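Local coordinates for protein betaine aldehyde dehydrogenase (Staphylococcus aureus subsp. aureus COL, PDB 4QTO) that oxidises betaine aldehyde to glycine betaine with NAD as the cofactor, as an aldehyde dehydrogenase built round a Rossmann fold, at residues His360-Met368 / Gln412-Val420; Ile378-Asp386 / Phe395-Asn403. One frame throughout, in Å; residues are numbered along the deposited sequence.

Contact 1 of 2, residues His360-Met368 / Gln412-Val420; sequences HRNKIESYM and QEEVFGPVV
Two polar side chains of one helix, His360 and Tyr367, reach the loop Glu413-Pro418, while the aliphatic ones between and beyond them fill the gap. Two hydrogen bonds cross the contact. His360 NE2 donates to Phe416 O (2.8 Å, N-H...O angle 167°) from within its ring plane but well above the carbonyl plane; with CG anti to the backbone N (chi1 -166°), the imidazole reaches out so that its edge meets the carbonyl of Phe416. Tyr367 OH donates a hydrogen bond to Glu413 OE1 (2.6 Å), on its anti lone pair, the ring and carboxylate planes standing 81° apart. A water donates to both Tyr367 OH and Glu414 O. Among apolar contacts, Val415 CG2 sits over one face of the Tyr367 ring, 4.0 Å from its centroid, a CH-pi contact. Ile364 CD1 packs directly on the Gly417 backbone, 3.7 Å from its CA, and also meets the Pro418 ring. Farther along, Met368 CE and Val419 CG2 approach tip to tip (4.1 Å). Helix 358-373 thereby lies against the turn leading into strand 419-425; Met368 and Val419 both continue onto strand 399-402, and helix 409-412 adds Ile410 beside Tyr367 and Val415.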
ATOM      1  N   HIS A 360     -13.406  30.500  30.163  1.00 19.11           N
ATOM      2  CA  HIS A 360     -13.742  30.377  28.744  1.00 17.51           C
ATOM      3  C   HIS A 360     -14.901  31.287  28.378  1.00 17.59           C
ATOM      4  O   HIS A 360     -14.881  31.952  27.331  1.00 16.57           O
ATOM      5  CB  HIS A 360     -14.013  28.918  28.343  1.00 17.12           C
ATOM      6  CG  HIS A 360     -14.022  28.727  26.868  1.00 16.66           C
ATOM      7  ND1 HIS A 360     -12.943  29.075  26.087  1.00 18.51           N
ATOM      8  CD2 HIS A 360     -14.970  28.269  26.017  1.00 16.87           C
ATOM      9  CE1 HIS A 360     -13.217  28.827  24.819  1.00 18.56           C
ATOM     10  NE2 HIS A 360     -14.439  28.338  24.748  1.00 17.25           N
ATOM     11  N   ARG A 361     -15.919  31.335  29.224  1.00 17.61           N
ATOM     12  CA  ARG A 361     -17.035  32.219  28.963  1.00 18.29           C
ATOM     13  C   ARG A 361     -16.554  33.677  28.915  1.00 19.54           C
ATOM     14  O   ARG A 361     -16.965  34.459  28.041  1.00 19.38           O
ATOM     15  CB  ARG A 361     -18.154  32.069  29.984  1.00 20.17           C
ATOM     16  CG  ARG A 361     -19.288  33.043  29.646  1.00 21.52           C
ATOM     17  CD  ARG A 361     -20.599  32.723  30.322  1.00 24.64           C
ATOM     18  NE  ARG A 361     -20.523  32.835  31.764  1.00 23.81           N
ATOM     19  CZ  ARG A 361     -21.577  32.750  32.583  1.00 25.36           C
ATOM     20  NH1 ARG A 361     -22.835  32.575  32.121  1.00 22.80           N
ATOM     21  NH2 ARG A 361     -21.372  32.861  33.876  1.00 25.07           N
ATOM     22  N   ASN A 362     -15.668  34.052  29.836  1.00 21.38           N
ATOM     23  CA  ASN A 362     -15.136  35.416  29.832  1.00 21.92           C
ATOM     24  C   ASN A 362     -14.385  35.724  28.530  1.00 21.92           C
ATOM     25  O   ASN A 362     -14.479  36.845  28.005  1.00 21.00           O
ATOM     26  CB  ASN A 362     -14.212  35.644  31.037  1.00 25.01           C
ATOM     27  CG  ASN A 362     -14.963  35.656  32.351  1.00 26.81           C
ATOM     28  OD1 ASN A 362     -16.183  35.832  32.387  1.00 31.55           O
ATOM     29  ND2 ASN A 362     -14.231  35.527  33.437  1.00 29.94           N
ATOM     30  N   LYS A 363     -13.669  34.738  27.995  1.00 19.63           N
ATOM     31  CA  LYS A 363     -12.940  34.924  26.750  1.00 21.35           C
ATOM     32  C   LYS A 363     -13.918  35.159  25.591  1.00 19.75           C
ATOM     33  O   LYS A 363     -13.712  36.040  24.752  1.00 19.35           O
ATOM     34  CB  LYS A 363     -12.065  33.704  26.455  1.00 25.45           C
ATOM     35  CG  LYS A 363     -11.096  33.927  25.306  1.00 33.06           C
ATOM     36  CD  LYS A 363     -10.447  32.632  24.823  1.00 40.19           C
ATOM     37  CE  LYS A 363      -9.775  31.826  25.923  1.00 47.61           C
ATOM     38  NZ  LYS A 363      -8.668  32.554  26.590  1.00 58.01           N
ATOM     39  N   ILE A 364     -14.990  34.369  25.555  1.00 18.86           N
ATOM     40  CA  ILE A 364     -16.004  34.518  24.510  1.00 18.49           C
ATOM     41  C   ILE A 364     -16.613  35.920  24.621  1.00 19.05           C
ATOM     42  O   ILE A 364     -16.780  36.641  23.624  1.00 19.61           O
ATOM     43  CB  ILE A 364     -17.099  33.446  24.647  1.00 18.36           C
ATOM     44  CG1 ILE A 364     -16.505  32.062  24.387  1.00 18.49           C
ATOM     45  CG2 ILE A 364     -18.234  33.749  23.684  1.00 18.99           C
ATOM     46  CD1 ILE A 364     -17.389  30.910  24.847  1.00 18.38           C
ATOM     47  N   GLU A 365     -16.943  36.325  25.838  1.00 19.91           N
ATOM     48  CA  GLU A 365     -17.504  37.658  26.064  1.00 23.66           C
ATOM     49  C   GLU A 365     -16.595  38.770  25.582  1.00 23.10           C
ATOM     50  O   GLU A 365     -17.059  39.768  24.967  1.00 22.60           O
ATOM     51  CB  GLU A 365     -17.812  37.882  27.550  1.00 28.12           C
ATOM     52  CG  GLU A 365     -18.996  37.052  27.953  1.00 33.09           C
ATOM     53  CD  GLU A 365     -19.343  37.115  29.429  1.00 40.78           C
ATOM     54  OE1 GLU A 365     -18.448  37.189  30.309  1.00 39.82           O
ATOM     55  OE2 GLU A 365     -20.550  36.979  29.692  1.00 45.34           O
ATOM     56  N   SER A 366     -15.301  38.632  25.833  1.00 20.99           N
ATOM     57  CA  SER A 366     -14.361  39.646  25.401  1.00 22.75           C
ATOM     58  C   SER A 366     -14.351  39.780  23.879  1.00 22.32           C
ATOM     59  O   SER A 366     -14.091  40.849  23.337  1.00 22.66           O
ATOM     60  CB  SER A 366     -12.946  39.360  25.926  1.00 23.82           C
ATOM     61  OG  SER A 366     -12.366  38.248  25.269  1.00 28.34           O
ATOM     62  N   TYR A 367     -14.588  38.671  23.167  1.00 21.50           N
ATOM     63  CA  TYR A 367     -14.625  38.729  21.711  1.00 20.49           C
ATOM     64  C   TYR A 367     -15.797  39.550  21.176  1.00 19.69           C
ATOM     65  O   TYR A 367     -15.712  40.106  20.081  1.00 18.13           O
ATOM     66  CB  TYR A 367     -14.587  37.329  21.095  1.00 19.99           C
ATOM     67  CG  TYR A 367     -13.200  36.856  20.835  1.00 21.48           C
ATOM     68  CD1 TYR A 367     -12.436  37.434  19.808  1.00 22.07           C
ATOM     69  CD2 TYR A 367     -12.640  35.793  21.548  1.00 23.92           C
ATOM     70  CE1 TYR A 367     -11.154  36.997  19.520  1.00 24.66           C
ATOM     71  CE2 TYR A 367     -11.351  35.352  21.268  1.00 26.46           C
ATOM     72  CZ  TYR A 367     -10.614  35.949  20.255  1.00 26.31           C
ATOM     73  OH  TYR A 367      -9.326  35.495  19.990  1.00 27.02           O
ATOM     74  N   MET A 368     -16.885  39.601  21.925  1.00 19.62           N
ATOM     75  CA  MET A 368     -18.042  40.372  21.482  1.00 20.61           C
ATOM     76  C   MET A 368     -17.667  41.861  21.411  1.00 23.39           C
ATOM     77  O   MET A 368     -18.020  42.551  20.469  1.00 21.90           O
ATOM     78  CB  MET A 368     -19.231  40.145  22.397  1.00 21.39           C
ATOM     79  CG  MET A 368     -19.728  38.704  22.505  1.00 21.56           C
ATOM     80  SD  MET A 368     -20.220  37.965  20.948  1.00 21.24           S
ATOM     81  CE  MET A 368     -18.702  37.186  20.449  1.00 19.85           C
ATOM     82  N   GLN A 412     -10.725  36.295  11.889  1.00 18.23           N
ATOM     83  CA  GLN A 412      -9.462  35.567  11.847  1.00 21.19           C
ATOM     84  C   GLN A 412      -9.174  34.656  13.035  1.00 23.35           C
ATOM     85  O   GLN A 412      -8.566  33.600  12.864  1.00 24.96           O
ATOM     86  CB  GLN A 412      -8.316  36.544  11.688  1.00 20.04           C
ATOM     87  CG  GLN A 412      -8.273  37.227  10.333  1.00 20.17           C
ATOM     88  CD  GLN A 412      -7.978  36.256   9.206  1.00 20.15           C
ATOM     89  OE1 GLN A 412      -7.085  35.406   9.340  1.00 18.51           O
ATOM     90  NE2 GLN A 412      -8.680  36.392   8.085  1.00 19.66           N
ATOM     91  N   GLU A 413      -9.656  35.021  14.213  1.00 19.35           N
ATOM     92  CA  GLU A 413      -9.359  34.282  15.426  1.00 17.97           C
ATOM     93  C   GLU A 413     -10.425  33.284  15.877  1.00 17.84           C
ATOM     94  O   GLU A 413     -11.628  33.522  15.748  1.00 20.70           O
ATOM     95  CB  GLU A 413      -9.046  35.284  16.550  1.00 18.40           C
ATOM     96  CG  GLU A 413      -7.907  36.214  16.171  1.00 18.74           C
ATOM     97  CD  GLU A 413      -7.601  37.271  17.221  1.00 21.96           C
ATOM     98  OE1 GLU A 413      -8.033  37.130  18.386  1.00 24.49           O
ATOM     99  OE2 GLU A 413      -6.914  38.236  16.866  1.00 22.96           O
ATOM    100  N   GLU A 414      -9.967  32.170  16.421  1.00 17.56           N
ATOM    101  CA  GLU A 414     -10.869  31.100  16.895  1.00 18.77           C
ATOM    102  C   GLU A 414     -11.449  31.461  18.262  1.00 18.99           C
ATOM    103  O   GLU A 414     -10.730  31.520  19.259  1.00 22.68           O
ATOM    104  CB  GLU A 414     -10.124  29.761  16.997  1.00 19.49           C
ATOM    105  CG  GLU A 414     -10.977  28.552  17.446  1.00 21.24           C
ATOM    106  CD  GLU A 414     -10.166  27.282  17.775  1.00 19.38           C
ATOM    107  OE1 GLU A 414      -9.243  27.376  18.614  1.00 22.41           O
ATOM    108  OE2 GLU A 414     -10.531  26.189  17.276  1.00 21.87           O
ATOM    109  N   VAL A 415     -12.751  31.655  18.303  1.00 17.21           N
ATOM    110  CA  VAL A 415     -13.455  31.992  19.549  1.00 19.22           C
ATOM    111  C   VAL A 415     -13.777  30.725  20.346  1.00 19.65           C
ATOM    112  O   VAL A 415     -13.772  30.735  21.593  1.00 19.79           O
ATOM    113  CB  VAL A 415     -14.750  32.770  19.193  1.00 19.29           C
ATOM    114  CG1 VAL A 415     -15.583  33.073  20.405  1.00 21.76           C
ATOM    115  CG2 VAL A 415     -14.413  34.073  18.439  1.00 20.07           C
ATOM    116  N   PHE A 416     -14.096  29.636  19.641  1.00 16.26           N
ATOM    117  CA  PHE A 416     -14.419  28.351  20.268  1.00 16.58           C
ATOM    118  C   PHE A 416     -15.627  28.466  21.195  1.00 15.41           C
ATOM    119  O   PHE A 416     -15.661  27.934  22.316  1.00 16.63           O
ATOM    120  CB  PHE A 416     -13.210  27.878  21.044  1.00 17.44           C
ATOM    121  CG  PHE A 416     -13.005  26.417  21.045  1.00 21.24           C
ATOM    122  CD1 PHE A 416     -12.532  25.793  19.907  1.00 23.37           C
ATOM    123  CD2 PHE A 416     -13.196  25.672  22.196  1.00 22.51           C
ATOM    124  CE1 PHE A 416     -12.277  24.433  19.910  1.00 25.80           C
ATOM    125  CE2 PHE A 416     -12.930  24.311  22.202  1.00 23.65           C
ATOM    126  CZ  PHE A 416     -12.485  23.699  21.059  1.00 22.94           C
ATOM    127  N   GLY A 417     -16.647  29.173  20.735  1.00 14.34           N
ATOM    128  CA  GLY A 417     -17.867  29.351  21.473  1.00 14.59           C
ATOM    129  C   GLY A 417     -19.050  29.286  20.525  1.00 14.10           C
ATOM    130  O   GLY A 417     -18.865  29.054  19.318  1.00 13.58           O
ATOM    131  N   PRO A 418     -20.263  29.597  21.030  1.00 13.89           N
ATOM    132  CA  PRO A 418     -21.470  29.439  20.203  1.00 13.30           C
ATOM    133  C   PRO A 418     -21.682  30.679  19.375  1.00 13.12           C
ATOM    134  O   PRO A 418     -22.630  31.447  19.589  1.00 12.77           O
ATOM    135  CB  PRO A 418     -22.561  29.219  21.231  1.00 14.28           C
ATOM    136  CG  PRO A 418     -22.085  29.954  22.434  1.00 14.77           C
ATOM    137  CD  PRO A 418     -20.588  29.858  22.446  1.00 14.55           C
ATOM    138  N   VAL A 419     -20.759  30.886  18.454  1.00 13.19           N
ATOM    139  CA  VAL A 419     -20.695  32.118  17.673  1.00 13.13           C
ATOM    140  C   VAL A 419     -20.262  31.796  16.258  1.00 12.66           C
ATOM    141  O   VAL A 419     -19.287  31.046  16.062  1.00 12.44           O
ATOM    142  CB  VAL A 419     -19.598  33.039  18.255  1.00 14.94           C
ATOM    143  CG1 VAL A 419     -19.461  34.332  17.468  1.00 15.62           C
ATOM    144  CG2 VAL A 419     -19.828  33.333  19.737  1.00 15.74           C
ATOM    145  N   VAL A 420     -20.962  32.373  15.298  1.00 12.21           N
ATOM    146  CA  VAL A 420     -20.574  32.298  13.885  1.00 12.88           C
ATOM    147  C   VAL A 420     -20.512  33.702  13.312  1.00 13.05           C
ATOM    148  O   VAL A 420     -21.199  34.606  13.781  1.00 12.95           O
ATOM    149  CB  VAL A 420     -21.546  31.458  13.025  1.00 12.84           C
ATOM    150  CG1 VAL A 420     -21.723  30.066  13.629  1.00 13.63           C
ATOM    151  CG2 VAL A 420     -22.905  32.115  12.868  1.00 13.05           C
TER
HETATM  152  O   HOH W   1      -8.771  33.012  20.726  1.00 46.49           O

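Contact 2 of 2, residues Ile378-Asp386 / Phe395-Asn403; sequences IAVGGKRPD and FFEPTVITN
With OG1 anti to its own carbonyl carbon (chi1 -56°), Thr399 holds its hydroxyl at the Gly382 backbone, and Glu397, whose CG is likewise placed (chi1 -69°) on an extended chain, runs past Lys383 O to bring OE1 close to Gly381. Thr399 OG1 is used twice: it accepts from Gly382 N (2.8 Å) and donates to Glu397 O, which fixes the hydroxyl's rotation. Glu397 OE1 accepts a hydrogen bond from a water that also donates, over a longer distance, to Gly381 O. Gly381 brings its bare CA within 3.5 Å of Pro398 O as a CA-H...O contact, and both glycines have positive phi. Glu397 N then binds Lys383 O (2.9 Å, angle 166°), and this same carbonyl oxygen lies over the centre of the Phe396 ring, 3.8 Å above its plane. Beyond it, Pro385 CG rests on Phe395 CB at 3.5 Å, the two side chains crossing at about a right angle.

On the strand side, Ala379 N and Val380 O both pair with Val400, through its O (2.8 Å) and N (3.1 Å). Ile378 lies alongside Ile401, pointing the same way, CD1 to CG1 3.7 Å; Val380 CG1 meets Val400 CG2 on the other face. Two residues opposite one define a classic beta bulge, here in the antiparallel pairing of edge strand 377-380 with strand 399-402 of the seven-stranded mixed sheet in this aldehyde dehydrogenase.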
ATOM      1  N   ILE A 378     -23.588  42.465  15.999  1.00 17.63           N
ATOM      2  CA  ILE A 378     -24.017  41.275  16.726  1.00 19.10           C
ATOM      3  C   ILE A 378     -25.494  41.181  16.351  1.00 18.26           C
ATOM      4  O   ILE A 378     -26.345  41.910  16.922  1.00 18.30           O
ATOM      5  CB  ILE A 378     -23.856  41.412  18.248  1.00 21.00           C
ATOM      6  CG1 ILE A 378     -22.434  41.806  18.626  1.00 23.85           C
ATOM      7  CG2 ILE A 378     -24.255  40.121  18.941  1.00 22.64           C
ATOM      8  CD1 ILE A 378     -21.361  40.882  18.158  1.00 24.24           C
ATOM      9  N   ALA A 379     -25.812  40.342  15.381  1.00 16.39           N
ATOM     10  CA  ALA A 379     -27.159  40.253  14.866  1.00 16.81           C
ATOM     11  C   ALA A 379     -28.162  39.600  15.809  1.00 18.06           C
ATOM     12  O   ALA A 379     -29.358  39.941  15.789  1.00 18.65           O
ATOM     13  CB  ALA A 379     -27.168  39.568  13.524  1.00 16.74           C
ATOM     14  N   VAL A 380     -27.687  38.668  16.617  1.00 18.11           N
ATOM     15  CA  VAL A 380     -28.507  37.980  17.601  1.00 18.47           C
ATOM     16  C   VAL A 380     -27.563  37.367  18.628  1.00 18.35           C
ATOM     17  O   VAL A 380     -26.419  37.025  18.292  1.00 17.56           O
ATOM     18  CB  VAL A 380     -29.431  36.926  16.956  1.00 19.38           C
ATOM     19  CG1 VAL A 380     -28.632  35.817  16.308  1.00 18.04           C
ATOM     20  CG2 VAL A 380     -30.408  36.353  17.971  1.00 20.49           C
ATOM     21  N   GLY A 381     -28.012  37.278  19.878  1.00 17.67           N
ATOM     22  CA  GLY A 381     -27.178  36.694  20.943  1.00 17.85           C
ATOM     23  C   GLY A 381     -26.129  37.649  21.440  1.00 18.45           C
ATOM     24  O   GLY A 381     -26.394  38.862  21.600  1.00 19.59           O
ATOM     25  N   GLY A 382     -24.963  37.115  21.763  1.00 17.50           N
ATOM     26  CA  GLY A 382     -23.841  37.916  22.226  1.00 19.85           C
ATOM     27  C   GLY A 382     -23.791  38.237  23.721  1.00 20.59           C
ATOM     28  O   GLY A 382     -23.029  39.085  24.129  1.00 22.45           O
ATOM     29  N   LYS A 383     -24.636  37.596  24.523  1.00 21.79           N
ATOM     30  CA  LYS A 383     -24.666  37.824  25.955  1.00 22.81           C
ATOM     31  C   LYS A 383     -24.999  36.559  26.718  1.00 21.81           C
ATOM     32  O   LYS A 383     -25.394  35.569  26.118  1.00 19.26           O
ATOM     33  CB  LYS A 383     -25.799  38.811  26.299  1.00 25.49           C
ATOM     34  CG  LYS A 383     -25.672  40.140  25.587  1.00 30.46           C
ATOM     35  CD  LYS A 383     -26.608  41.213  26.093  1.00 39.41           C
ATOM     36  CE  LYS A 383     -26.327  42.507  25.323  1.00 43.18           C
ATOM     37  NZ  LYS A 383     -26.720  43.743  26.060  1.00 51.62           N
ATOM     38  N   ARG A 384     -24.896  36.637  28.050  1.00 22.52           N
ATOM     39  CA  ARG A 384     -25.357  35.524  28.888  1.00 23.56           C
ATOM     40  C   ARG A 384     -26.856  35.569  28.983  1.00 24.30           C
ATOM     41  O   ARG A 384     -27.437  36.675  29.081  1.00 26.62           O
ATOM     42  CB  ARG A 384     -24.897  35.674  30.306  1.00 28.47           C
ATOM     43  CG  ARG A 384     -23.427  35.751  30.447  1.00 29.50           C
ATOM     44  CD  ARG A 384     -23.103  36.039  31.901  1.00 31.54           C
ATOM     45  NE  ARG A 384     -21.683  36.248  31.989  1.00 32.20           N
ATOM     46  CZ  ARG A 384     -21.014  36.359  33.122  1.00 36.52           C
ATOM     47  NH1 ARG A 384     -21.637  36.275  34.293  1.00 36.75           N
ATOM     48  NH2 ARG A 384     -19.714  36.556  33.067  1.00 36.52           N
ATOM     49  N   PRO A 385     -27.518  34.405  28.956  1.00 25.00           N
ATOM     50  CA  PRO A 385     -28.984  34.411  29.087  1.00 27.36           C
ATOM     51  C   PRO A 385     -29.395  34.675  30.538  1.00 33.42           C
ATOM     52  O   PRO A 385     -28.663  34.331  31.459  1.00 29.60           O
ATOM     53  CB  PRO A 385     -29.394  33.006  28.639  1.00 28.88           C
ATOM     54  CG  PRO A 385     -28.192  32.166  28.881  1.00 27.00           C
ATOM     55  CD  PRO A 385     -26.988  33.060  28.677  1.00 24.37           C
ATOM     56  N   ASP A 386     -30.548  35.309  30.711  1.00 36.29           N
ATOM     57  CA  ASP A 386     -31.098  35.683  32.020  1.00 44.13           C
ATOM     58  C   ASP A 386     -32.056  34.713  32.679  1.00 39.43           C
ATOM     59  O   ASP A 386     -32.343  34.843  33.888  1.00 42.49           O
ATOM     60  CB  ASP A 386     -31.899  36.998  31.855  1.00 49.27           C
ATOM     61  CG  ASP A 386     -31.060  38.230  32.045  1.00 58.77           C
ATOM     62  OD1 ASP A 386     -30.048  38.157  32.774  1.00 65.70           O
ATOM     63  OD2 ASP A 386     -31.434  39.285  31.488  1.00 76.84           O
ATOM     64  N   PHE A 395     -23.793  29.564  30.824  1.00 17.51           N
ATOM     65  CA  PHE A 395     -24.428  29.714  29.530  1.00 16.43           C
ATOM     66  C   PHE A 395     -24.034  30.991  28.791  1.00 16.53           C
ATOM     67  O   PHE A 395     -23.708  32.034  29.392  1.00 17.10           O
ATOM     68  CB  PHE A 395     -25.946  29.611  29.661  1.00 16.50           C
ATOM     69  CG  PHE A 395     -26.419  28.243  30.007  1.00 16.48           C
ATOM     70  CD1 PHE A 395     -26.662  27.323  28.993  1.00 15.37           C
ATOM     71  CD2 PHE A 395     -26.566  27.856  31.315  1.00 17.24           C
ATOM     72  CE1 PHE A 395     -27.074  26.037  29.299  1.00 16.49           C
ATOM     73  CE2 PHE A 395     -26.965  26.577  31.622  1.00 17.61           C
ATOM     74  CZ  PHE A 395     -27.240  25.673  30.608  1.00 16.88           C
ATOM     75  N   PHE A 396     -24.034  30.863  27.469  1.00 15.81           N
ATOM     76  CA  PHE A 396     -23.777  31.987  26.587  1.00 16.43           C
ATOM     77  C   PHE A 396     -24.711  31.788  25.387  1.00 16.02           C
ATOM     78  O   PHE A 396     -24.809  30.683  24.866  1.00 15.18           O
ATOM     79  CB  PHE A 396     -22.323  32.094  26.173  1.00 17.20           C
ATOM     80  CG  PHE A 396     -21.998  33.421  25.543  1.00 17.61           C
ATOM     81  CD1 PHE A 396     -21.666  34.503  26.343  1.00 19.40           C
ATOM     82  CD2 PHE A 396     -22.058  33.584  24.196  1.00 17.39           C
ATOM     83  CE1 PHE A 396     -21.412  35.744  25.786  1.00 19.86           C
ATOM     84  CE2 PHE A 396     -21.788  34.816  23.630  1.00 18.26           C
ATOM     85  CZ  PHE A 396     -21.476  35.885  24.415  1.00 19.09           C
ATOM     86  N   GLU A 397     -25.417  32.851  25.002  1.00 16.41           N
ATOM     87  CA  GLU A 397     -26.399  32.723  23.947  1.00 16.55           C
ATOM     88  C   GLU A 397     -25.786  32.391  22.591  1.00 15.56           C
ATOM     89  O   GLU A 397     -24.712  32.886  22.265  1.00 14.98           O
ATOM     90  CB  GLU A 397     -27.177  34.007  23.790  1.00 18.48           C
ATOM     91  CG  GLU A 397     -28.102  34.331  24.956  1.00 20.77           C
ATOM     92  CD  GLU A 397     -28.728  35.727  24.842  1.00 24.80           C
ATOM     93  OE1 GLU A 397     -28.232  36.610  24.076  1.00 22.77           O
ATOM     94  OE2 GLU A 397     -29.691  35.962  25.602  1.00 25.73           O
ATOM     95  N   PRO A 398     -26.489  31.576  21.786  1.00 16.05           N
ATOM     96  CA  PRO A 398     -25.986  31.340  20.427  1.00 15.17           C
ATOM     97  C   PRO A 398     -26.024  32.667  19.695  1.00 15.04           C
ATOM     98  O   PRO A 398     -27.015  33.433  19.782  1.00 15.57           O
ATOM     99  CB  PRO A 398     -26.925  30.291  19.849  1.00 16.06           C
ATOM    100  CG  PRO A 398     -28.144  30.360  20.699  1.00 16.83           C
ATOM    101  CD  PRO A 398     -27.693  30.794  22.079  1.00 16.62           C
ATOM    102  N   THR A 399     -24.948  32.936  18.965  1.00 13.96           N
ATOM    103  CA  THR A 399     -24.710  34.258  18.420  1.00 14.01           C
ATOM    104  C   THR A 399     -24.375  34.244  16.941  1.00 13.47           C
ATOM    105  O   THR A 399     -23.664  33.338  16.465  1.00 12.23           O
ATOM    106  CB  THR A 399     -23.506  34.846  19.196  1.00 14.23           C
ATOM    107  OG1 THR A 399     -23.789  34.840  20.609  1.00 15.20           O
ATOM    108  CG2 THR A 399     -23.140  36.240  18.756  1.00 14.86           C
ATOM    109  N   VAL A 400     -24.890  35.233  16.203  1.00 12.76           N
ATOM    110  CA  VAL A 400     -24.563  35.407  14.784  1.00 13.25           C
ATOM    111  C   VAL A 400     -23.999  36.833  14.630  1.00 13.77           C
ATOM    112  O   VAL A 400     -24.617  37.814  15.069  1.00 14.62           O
ATOM    113  CB  VAL A 400     -25.782  35.282  13.855  1.00 12.88           C
ATOM    114  CG1 VAL A 400     -25.364  35.477  12.397  1.00 13.03           C
ATOM    115  CG2 VAL A 400     -26.466  33.934  14.048  1.00 12.98           C
ATOM    116  N   ILE A 401     -22.817  36.918  14.026  1.00 13.23           N
ATOM    117  CA  ILE A 401     -22.152  38.191  13.771  1.00 14.17           C
ATOM    118  C   ILE A 401     -22.157  38.442  12.258  1.00 14.04           C
ATOM    119  O   ILE A 401     -21.699  37.612  11.486  1.00 14.13           O
ATOM    120  CB  ILE A 401     -20.721  38.193  14.346  1.00 15.16           C
ATOM    121  CG1 ILE A 401     -20.795  37.973  15.873  1.00 16.39           C
ATOM    122  CG2 ILE A 401     -20.018  39.500  14.026  1.00 15.79           C
ATOM    123  CD1 ILE A 401     -19.458  37.937  16.601  1.00 17.30           C
ATOM    124  N   THR A 402     -22.666  39.603  11.863  1.00 14.35           N
ATOM    125  CA  THR A 402     -22.791  39.993  10.463  1.00 15.74           C
ATOM    126  C   THR A 402     -22.020  41.276  10.148  1.00 17.25           C
ATOM    127  O   THR A 402     -21.433  41.898  11.031  1.00 16.73           O
ATOM    128  CB  THR A 402     -24.267  40.199  10.090  1.00 16.18           C
ATOM    129  OG1 THR A 402     -24.835  41.214  10.921  1.00 16.76           O
ATOM    130  CG2 THR A 402     -25.064  38.915  10.254  1.00 16.15           C
ATOM    131  N   ASN A 403     -22.020  41.663   8.869  1.00 19.40           N
ATOM    132  CA  ASN A 403     -21.349  42.917   8.455  1.00 22.81           C
ATOM    133  C   ASN A 403     -19.859  42.872   8.869  1.00 24.36           C
ATOM    134  O   ASN A 403     -19.324  43.822   9.459  1.00 26.80           O
ATOM    135  CB  ASN A 403     -22.050  44.155   9.023  1.00 27.83           C
ATOM    136  CG  ASN A 403     -21.679  45.435   8.284  1.00 35.37           C
ATOM    137  OD1 ASN A 403     -21.321  45.402   7.114  1.00 36.29           O
ATOM    138  ND2 ASN A 403     -21.802  46.577   8.966  1.00 41.22           N
TER
HETATM  139  O   HOH W   2     -28.845  39.175  23.751  1.00 43.03           O

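How the contacts relate
Contact 1 and contact 2, with centres 10 Å apart, are joined through one sheet and one helix: helix 358-373 runs on into strand 377-380, and strands 399-402 and 419-425 are neighbours in the sheet. Pro418 O and Thr399 N, 2.8 Å apart, probably form a hydrogen bond linking the turn before strand 419-425 to strand 399-402. On the helix side, Glu365 OE2 makes a salt bridge with Arg384 NE (2.7 Å), and Glu365 CG packs on Phe396 CE1 at 3.5 Å. The contacts differ in their relation to bound ligand. The His360 side chain of contact 1 lies about 3 Å from a PEG molecule in the active site, and its ring meets Trp180 edge-to-face; the Phe396 side chain of contact 2 is about 13 Å from a bound PEG.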